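Local coordinates for protein carbonic anhydrase (Coccomyxa sp. PA, PDB 3UCJ) that probably catalyses the reversible hydration of carbon dioxide to hydrogencarbonate, using one zinc ion per subunit, and is held here with the sulfonamide inhibitor acetazolamide, at residues Gly102-Leu113 with Ala149-Val158. Sequence-based numbering, arbitrary orientation.
With ZN (zinc ion), chain C; AZM (5-acetamido-1,3,4-thiadiazole-2-sulfonamide), chain D.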
ATOM      1  N   GLY A 102       1.268  11.797 -19.342  1.00 29.72           N
ATOM      2  CA  GLY A 102       2.710  11.679 -19.045  1.00 29.17           C
ATOM      3  C   GLY A 102       3.449  12.921 -19.542  1.00 30.70           C
ATOM      4  O   GLY A 102       2.826  13.845 -20.092  1.00 32.24           O
ATOM      5  N   HIS A 103       4.768  12.938 -19.408  1.00 31.02           N
ATOM      6  CA  HIS A 103       5.518  14.088 -19.957  1.00 31.36           C
ATOM      7  C   HIS A 103       6.926  13.658 -20.440  1.00 32.13           C
ATOM      8  O   HIS A 103       7.609  12.809 -19.824  1.00 29.57           O
ATOM      9  CB  HIS A 103       5.648  15.213 -18.931  1.00 32.06           C
ATOM     10  CG  HIS A 103       6.538  14.872 -17.780  1.00 29.84           C
ATOM     11  ND1 HIS A 103       7.854  15.287 -17.668  1.00 31.62           N
ATOM     12  CD2 HIS A 103       6.287  14.133 -16.666  1.00 30.32           C
ATOM     13  CE1 HIS A 103       8.356  14.850 -16.516  1.00 31.33           C
ATOM     14  NE2 HIS A 103       7.424  14.153 -15.893  1.00 27.38           N
ATOM     15  N   TYR A 104       7.429  14.292 -21.533  1.00 32.88           N
ATOM     16  CA  TYR A 104       8.822  14.013 -21.964  1.00 32.96           C
ATOM     17  C   TYR A 104       9.778  14.516 -20.939  1.00 32.14           C
ATOM     18  O   TYR A 104       9.443  15.392 -20.133  1.00 32.16           O
ATOM     19  CB  TYR A 104       9.069  14.676 -23.362  1.00 32.45           C
ATOM     20  CG  TYR A 104       8.189  13.995 -24.389  1.00 33.13           C
ATOM     21  CD1 TYR A 104       7.155  14.685 -25.016  1.00 32.66           C
ATOM     22  CD2 TYR A 104       8.350  12.620 -24.680  1.00 34.01           C
ATOM     23  CE1 TYR A 104       6.384  14.089 -25.977  1.00 33.82           C
ATOM     24  CE2 TYR A 104       7.560  11.998 -25.630  1.00 33.78           C
ATOM     25  CZ  TYR A 104       6.555  12.746 -26.255  1.00 34.81           C
ATOM     26  OH  TYR A 104       5.778  12.164 -27.168  1.00 34.22           O
ATOM     27  N   ASN A 105      10.983  13.937 -20.898  1.00 33.19           N
ATOM     28  CA  ASN A 105      11.981  14.315 -19.918  1.00 32.62           C
ATOM     29  C   ASN A 105      11.578  13.888 -18.462  1.00 32.45           C
ATOM     30  O   ASN A 105      11.998  14.484 -17.473  1.00 35.05           O
ATOM     31  CB  ASN A 105      12.410  15.831 -19.988  1.00 32.96           C
ATOM     32  CG  ASN A 105      13.782  16.074 -19.379  1.00 33.24           C
ATOM     33  OD1 ASN A 105      13.936  16.754 -18.348  1.00 36.59           O
ATOM     34  ND2 ASN A 105      14.846  15.580 -20.079  1.00 36.55           N
ATOM     35  N   CYS A 106      10.788  12.818 -18.374  1.00 31.65           N
ATOM     36  CA  CYS A 106      10.273  12.306 -17.084  1.00 30.56           C
ATOM     37  C   CYS A 106      11.348  11.407 -16.536  1.00 28.96           C
ATOM     38  O   CYS A 106      11.561  10.324 -17.064  1.00 30.08           O
ATOM     39  CB  CYS A 106       8.989  11.506 -17.350  1.00 29.78           C
ATOM     40  SG  CYS A 106       8.385  10.782 -15.704  1.00 31.42           S
ATOM     41  N   GLY A 107      12.026  11.895 -15.529  1.00 28.93           N
ATOM     42  CA  GLY A 107      13.020  11.159 -14.838  1.00 30.56           C
ATOM     43  C   GLY A 107      12.543   9.857 -14.237  1.00 30.82           C
ATOM     44  O   GLY A 107      13.369   8.936 -14.065  1.00 28.30           O
ATOM     45  N   ALA A 108      11.246   9.725 -13.949  1.00 29.73           N
ATOM     46  CA  ALA A 108      10.800   8.442 -13.408  1.00 28.08           C
ATOM     47  C   ALA A 108      10.850   7.424 -14.504  1.00 28.86           C
ATOM     48  O   ALA A 108      11.176   6.257 -14.258  1.00 29.31           O
ATOM     49  CB  ALA A 108       9.284   8.562 -12.839  1.00 30.26           C
ATOM     50  N   CYS A 109      10.475   7.817 -15.740  1.00 26.71           N
ATOM     51  CA  CYS A 109      10.533   6.894 -16.842  1.00 28.40           C
ATOM     52  C   CYS A 109      11.973   6.532 -17.194  1.00 28.95           C
ATOM     53  O   CYS A 109      12.233   5.394 -17.588  1.00 29.27           O
ATOM     54  CB  CYS A 109       9.879   7.463 -18.114  1.00 29.01           C
ATOM     55  SG  CYS A 109       8.026   7.423 -17.870  1.00 32.73           S
ATOM     56  N   LYS A 110      12.881   7.479 -17.058  1.00 29.89           N
ATOM     57  CA  LYS A 110      14.281   7.199 -17.357  1.00 31.48           C
ATOM     58  C   LYS A 110      14.829   6.247 -16.324  1.00 32.39           C
ATOM     59  O   LYS A 110      15.472   5.283 -16.706  1.00 33.51           O
ATOM     60  CB  LYS A 110      15.110   8.500 -17.380  1.00 32.91           C
ATOM     61  CG  LYS A 110      16.640   8.211 -17.566  1.00 35.85           C
ATOM     62  CD  LYS A 110      17.352   9.488 -18.015  1.00 45.86           C
ATOM     63  CE  LYS A 110      18.879   9.476 -17.686  1.00 53.29           C
ATOM     64  NZ  LYS A 110      19.550  10.651 -18.326  1.00 52.73           N
ATOM     65  N   ALA A 111      14.573   6.493 -15.027  1.00 30.44           N
ATOM     66  CA  ALA A 111      15.016   5.589 -13.963  1.00 29.99           C
ATOM     67  C   ALA A 111      14.419   4.177 -14.189  1.00 31.52           C
ATOM     68  O   ALA A 111      15.106   3.182 -14.016  1.00 30.46           O
ATOM     69  CB  ALA A 111      14.635   6.157 -12.581  1.00 29.15           C
ATOM     70  N   GLY A 112      13.157   4.099 -14.654  1.00 32.81           N
ATOM     71  CA  GLY A 112      12.544   2.804 -14.941  1.00 30.87           C
ATOM     72  C   GLY A 112      13.329   2.094 -16.033  1.00 32.20           C
ATOM     73  O   GLY A 112      13.455   0.867 -15.995  1.00 30.72           O
ATOM     74  N   LEU A 113      13.928   2.834 -16.991  1.00 31.21           N
ATOM     75  CA  LEU A 113      14.704   2.179 -18.060  1.00 32.63           C
ATOM     76  C   LEU A 113      15.999   1.725 -17.525  1.00 32.65           C
ATOM     77  O   LEU A 113      16.438   0.601 -17.785  1.00 34.13           O
ATOM     78  CB  LEU A 113      15.081   3.152 -19.168  1.00 32.53           C
ATOM     79  CG  LEU A 113      14.032   3.297 -20.262  1.00 35.88           C
ATOM     80  CD1 LEU A 113      14.503   4.322 -21.268  1.00 39.72           C
ATOM     81  CD2 LEU A 113      13.923   1.949 -20.940  1.00 38.97           C
ATOM     82  N   ALA A 149      14.731   6.158 -26.652  1.00 38.64           N
ATOM     83  CA  ALA A 149      14.228   5.157 -25.754  1.00 37.42           C
ATOM     84  C   ALA A 149      13.470   5.801 -24.605  1.00 35.48           C
ATOM     85  O   ALA A 149      12.470   5.310 -24.177  1.00 36.00           O
ATOM     86  CB  ALA A 149      15.361   4.341 -25.241  1.00 37.10           C
ATOM     87  N   TRP A 150      13.979   6.917 -24.136  1.00 34.52           N
ATOM     88  CA  TRP A 150      13.359   7.682 -23.096  1.00 33.67           C
ATOM     89  C   TRP A 150      11.995   8.165 -23.532  1.00 35.81           C
ATOM     90  O   TRP A 150      11.039   7.993 -22.856  1.00 33.15           O
ATOM     91  CB  TRP A 150      14.243   8.855 -22.726  1.00 32.79           C
ATOM     92  CG  TRP A 150      13.902   9.560 -21.463  1.00 33.54           C
ATOM     93  CD1 TRP A 150      12.826   9.356 -20.665  1.00 29.42           C
ATOM     94  CD2 TRP A 150      14.633  10.622 -20.869  1.00 36.09           C
ATOM     95  NE1 TRP A 150      12.862  10.195 -19.608  1.00 33.46           N
ATOM     96  CE2 TRP A 150      13.963  10.985 -19.706  1.00 32.53           C
ATOM     97  CE3 TRP A 150      15.805  11.290 -21.200  1.00 33.82           C
ATOM     98  CZ2 TRP A 150      14.417  11.967 -18.882  1.00 37.92           C
ATOM     99  CZ3 TRP A 150      16.246  12.259 -20.380  1.00 38.00           C
ATOM    100  CH2 TRP A 150      15.566  12.598 -19.235  1.00 40.15           C
ATOM    101  N   ASP A 151      11.927   8.763 -24.700  1.00 35.66           N
ATOM    102  CA  ASP A 151      10.695   9.277 -25.207  1.00 36.37           C
ATOM    103  C   ASP A 151       9.681   8.170 -25.389  1.00 36.65           C
ATOM    104  O   ASP A 151       8.533   8.306 -25.072  1.00 36.33           O
ATOM    105  CB  ASP A 151      10.926   9.991 -26.525  1.00 37.71           C
ATOM    106  CG  ASP A 151      11.709  11.254 -26.375  1.00 44.00           C
ATOM    107  OD1 ASP A 151      12.180  11.756 -27.376  1.00 45.50           O
ATOM    108  OD2 ASP A 151      11.881  11.758 -25.281  1.00 44.84           O
ATOM    109  N   LYS A 152      10.131   7.065 -25.921  1.00 34.22           N
ATOM    110  CA  LYS A 152       9.276   5.949 -26.137  1.00 32.99           C
ATOM    111  C   LYS A 152       8.762   5.383 -24.814  1.00 32.18           C
ATOM    112  O   LYS A 152       7.635   5.016 -24.709  1.00 33.06           O
ATOM    113  CB  LYS A 152      10.039   4.897 -26.913  1.00 32.87           C
ATOM    114  CG  LYS A 152       9.239   3.793 -27.439  1.00 34.12           C
ATOM    115  CD  LYS A 152       8.119   4.285 -28.236  1.00 44.45           C
ATOM    116  CE  LYS A 152       7.817   3.339 -29.312  1.00 50.50           C
ATOM    117  NZ  LYS A 152       6.457   3.422 -29.794  1.00 57.28           N
ATOM    118  N   MET A 153       9.612   5.316 -23.818  1.00 30.91           N
ATOM    119  CA  MET A 153       9.193   4.833 -22.525  1.00 30.26           C
ATOM    120  C   MET A 153       8.068   5.698 -21.961  1.00 31.93           C
ATOM    121  O   MET A 153       7.106   5.200 -21.463  1.00 30.24           O
ATOM    122  CB  MET A 153      10.363   4.776 -21.578  1.00 31.70           C
ATOM    123  CG  MET A 153      10.058   4.135 -20.251  1.00 28.53           C
ATOM    124  SD  MET A 153       9.863   2.386 -20.328  1.00 32.70           S
ATOM    125  CE  MET A 153       8.114   2.159 -20.188  1.00 29.66           C
ATOM    126  N   VAL A 154       8.220   6.996 -22.058  1.00 30.55           N
ATOM    127  CA  VAL A 154       7.179   7.922 -21.648  1.00 31.27           C
ATOM    128  C   VAL A 154       5.852   7.602 -22.323  1.00 32.57           C
ATOM    129  O   VAL A 154       4.852   7.475 -21.693  1.00 32.65           O
ATOM    130  CB  VAL A 154       7.604   9.379 -21.900  1.00 30.88           C
ATOM    131  CG1 VAL A 154       6.456  10.293 -21.760  1.00 30.49           C
ATOM    132  CG2 VAL A 154       8.671   9.769 -20.950  1.00 27.01           C
ATOM    133  N   GLU A 155       5.884   7.429 -23.624  1.00 31.39           N
ATOM    134  CA  GLU A 155       4.711   7.117 -24.387  1.00 31.99           C
ATOM    135  C   GLU A 155       4.078   5.781 -24.043  1.00 32.54           C
ATOM    136  O   GLU A 155       2.890   5.673 -23.943  1.00 31.83           O
ATOM    137  CB  GLU A 155       5.024   7.191 -25.876  1.00 33.17           C
ATOM    138  CG  GLU A 155       5.376   8.562 -26.345  1.00 29.73           C
ATOM    139  CD  GLU A 155       6.099   8.594 -27.682  1.00 40.24           C
ATOM    140  OE1 GLU A 155       6.606   9.652 -28.032  1.00 37.79           O
ATOM    141  OE2 GLU A 155       6.168   7.566 -28.347  1.00 38.82           O
ATOM    142  N   LEU A 156       4.891   4.760 -23.901  1.00 31.39           N
ATOM    143  CA  LEU A 156       4.386   3.439 -23.572  1.00 30.36           C
ATOM    144  C   LEU A 156       3.756   3.478 -22.186  1.00 28.34           C
ATOM    145  O   LEU A 156       2.756   2.775 -21.954  1.00 27.84           O
ATOM    146  CB  LEU A 156       5.529   2.406 -23.556  1.00 29.65           C
ATOM    147  CG  LEU A 156       5.940   2.013 -25.024  1.00 29.95           C
ATOM    148  CD1 LEU A 156       7.303   1.268 -24.956  1.00 31.62           C
ATOM    149  CD2 LEU A 156       4.829   1.278 -25.745  1.00 32.66           C
ATOM    150  N   ASN A 157       4.377   4.259 -21.320  1.00 28.62           N
ATOM    151  CA  ASN A 157       3.870   4.373 -19.944  1.00 28.44           C
ATOM    152  C   ASN A 157       2.471   5.035 -19.988  1.00 28.65           C
ATOM    153  O   ASN A 157       1.481   4.515 -19.377  1.00 27.22           O
ATOM    154  CB  ASN A 157       4.830   5.135 -19.070  1.00 28.54           C
ATOM    155  CG  ASN A 157       4.374   5.104 -17.580  1.00 28.23           C
ATOM    156  OD1 ASN A 157       4.070   4.027 -17.046  1.00 28.14           O
ATOM    157  ND2 ASN A 157       4.256   6.271 -16.991  1.00 26.30           N
ATOM    158  N   VAL A 158       2.346   6.142 -20.720  1.00 27.76           N
ATOM    159  CA  VAL A 158       0.973   6.714 -20.909  1.00 28.46           C
ATOM    160  C   VAL A 158      -0.022   5.639 -21.359  1.00 30.29           C
ATOM    161  O   VAL A 158      -1.147   5.490 -20.793  1.00 28.24           O
ATOM    162  CB  VAL A 158       0.959   7.939 -21.889  1.00 28.84           C
ATOM    163  CG1 VAL A 158      -0.515   8.416 -22.128  1.00 25.73           C
ATOM    164  CG2 VAL A 158       1.796   9.077 -21.301  1.00 27.15           C
TER
HETATM  165 ZN    ZN C 228       7.900  12.764 -14.409  1.00 30.46          ZN
HETATM  166  C1  AZM D 229      11.444  12.317 -11.740  1.00 34.26           C
HETATM  167  C2  AZM D 229      13.153  10.761 -11.037  1.00 40.41           C
HETATM  168  C3  AZM D 229      13.603   8.686  -9.950  1.00 46.02           C
HETATM  169  C4  AZM D 229      14.625   7.846  -9.205  1.00 41.14           C
HETATM  170  N1  AZM D 229       9.553  13.271 -13.532  1.00 26.64           N
HETATM  171  N2  AZM D 229      13.621  11.757 -11.862  1.00 36.01           N
HETATM  172  N3  AZM D 229      12.581  12.734 -12.296  1.00 36.51           N
HETATM  173  N4  AZM D 229      14.044   9.707 -10.688  1.00 34.41           N
HETATM  174  O1  AZM D 229       9.934  14.410 -11.336  1.00 30.25           O
HETATM  175  O2  AZM D 229       9.006  12.192 -11.506  1.00 34.41           O
HETATM  176  O3  AZM D 229      12.363   8.468  -9.882  1.00 40.38           O
HETATM  177  S1  AZM D 229       9.975  13.221 -12.009  1.00 33.37           S
HETATM  178  S2  AZM D 229      11.497  10.899 -10.667  1.00 35.65           S
HETATM  179  O   HOH W   1      11.521  11.635 -22.553  1.00 34.22           O
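The indole of W150 slides between the backbone of N105 and the side chain of K110. W150, with CG turned opposite the backbone N (chi1 -166°), sends its ring in to take N105 CA over one face and the extended aliphatic chain of K110 over the other, where K110 CD makes a CH-pi contact 3.7 Å from the centroid of the W150 six-membered ring. A flat, wide side chain with an N-H at its rim suits the place, because it can stack and donate at once: W150 NE1 donates to C106 O at 2.9 Å. C106 O lies close to the indole plane, while NE1 stands 56° out of the carbonyl plane, and this oxygen serves both the indole and K110 N of the helix. A leucine in place of W150 would probably leave C106 O without its second donor and K110 without the flat face its chain lies on.

Two further polar links join the segments. Y104 OH donates to E155 OE1 at 2.8 Å on the anti side of the carboxylate, and a water bridges N105 N and D151 OD2.

Apolar packing fills the rest. C109, small enough to act as a knob, sits among W150, M153, V154 and N157, its CB 3.8 Å from V154 CG2, while L113 CG lies 4.1 Å from M153 CG, the two side chains running in opposite directions.

Helix 146-167 thus backs the strand-turn-helix of a beta-class carbonic anhydrase active site, in which H103 and C106, with C47, bind zinc and the sulfonamide nitrogen of acetazolamide (AZM N1) completes the coordination.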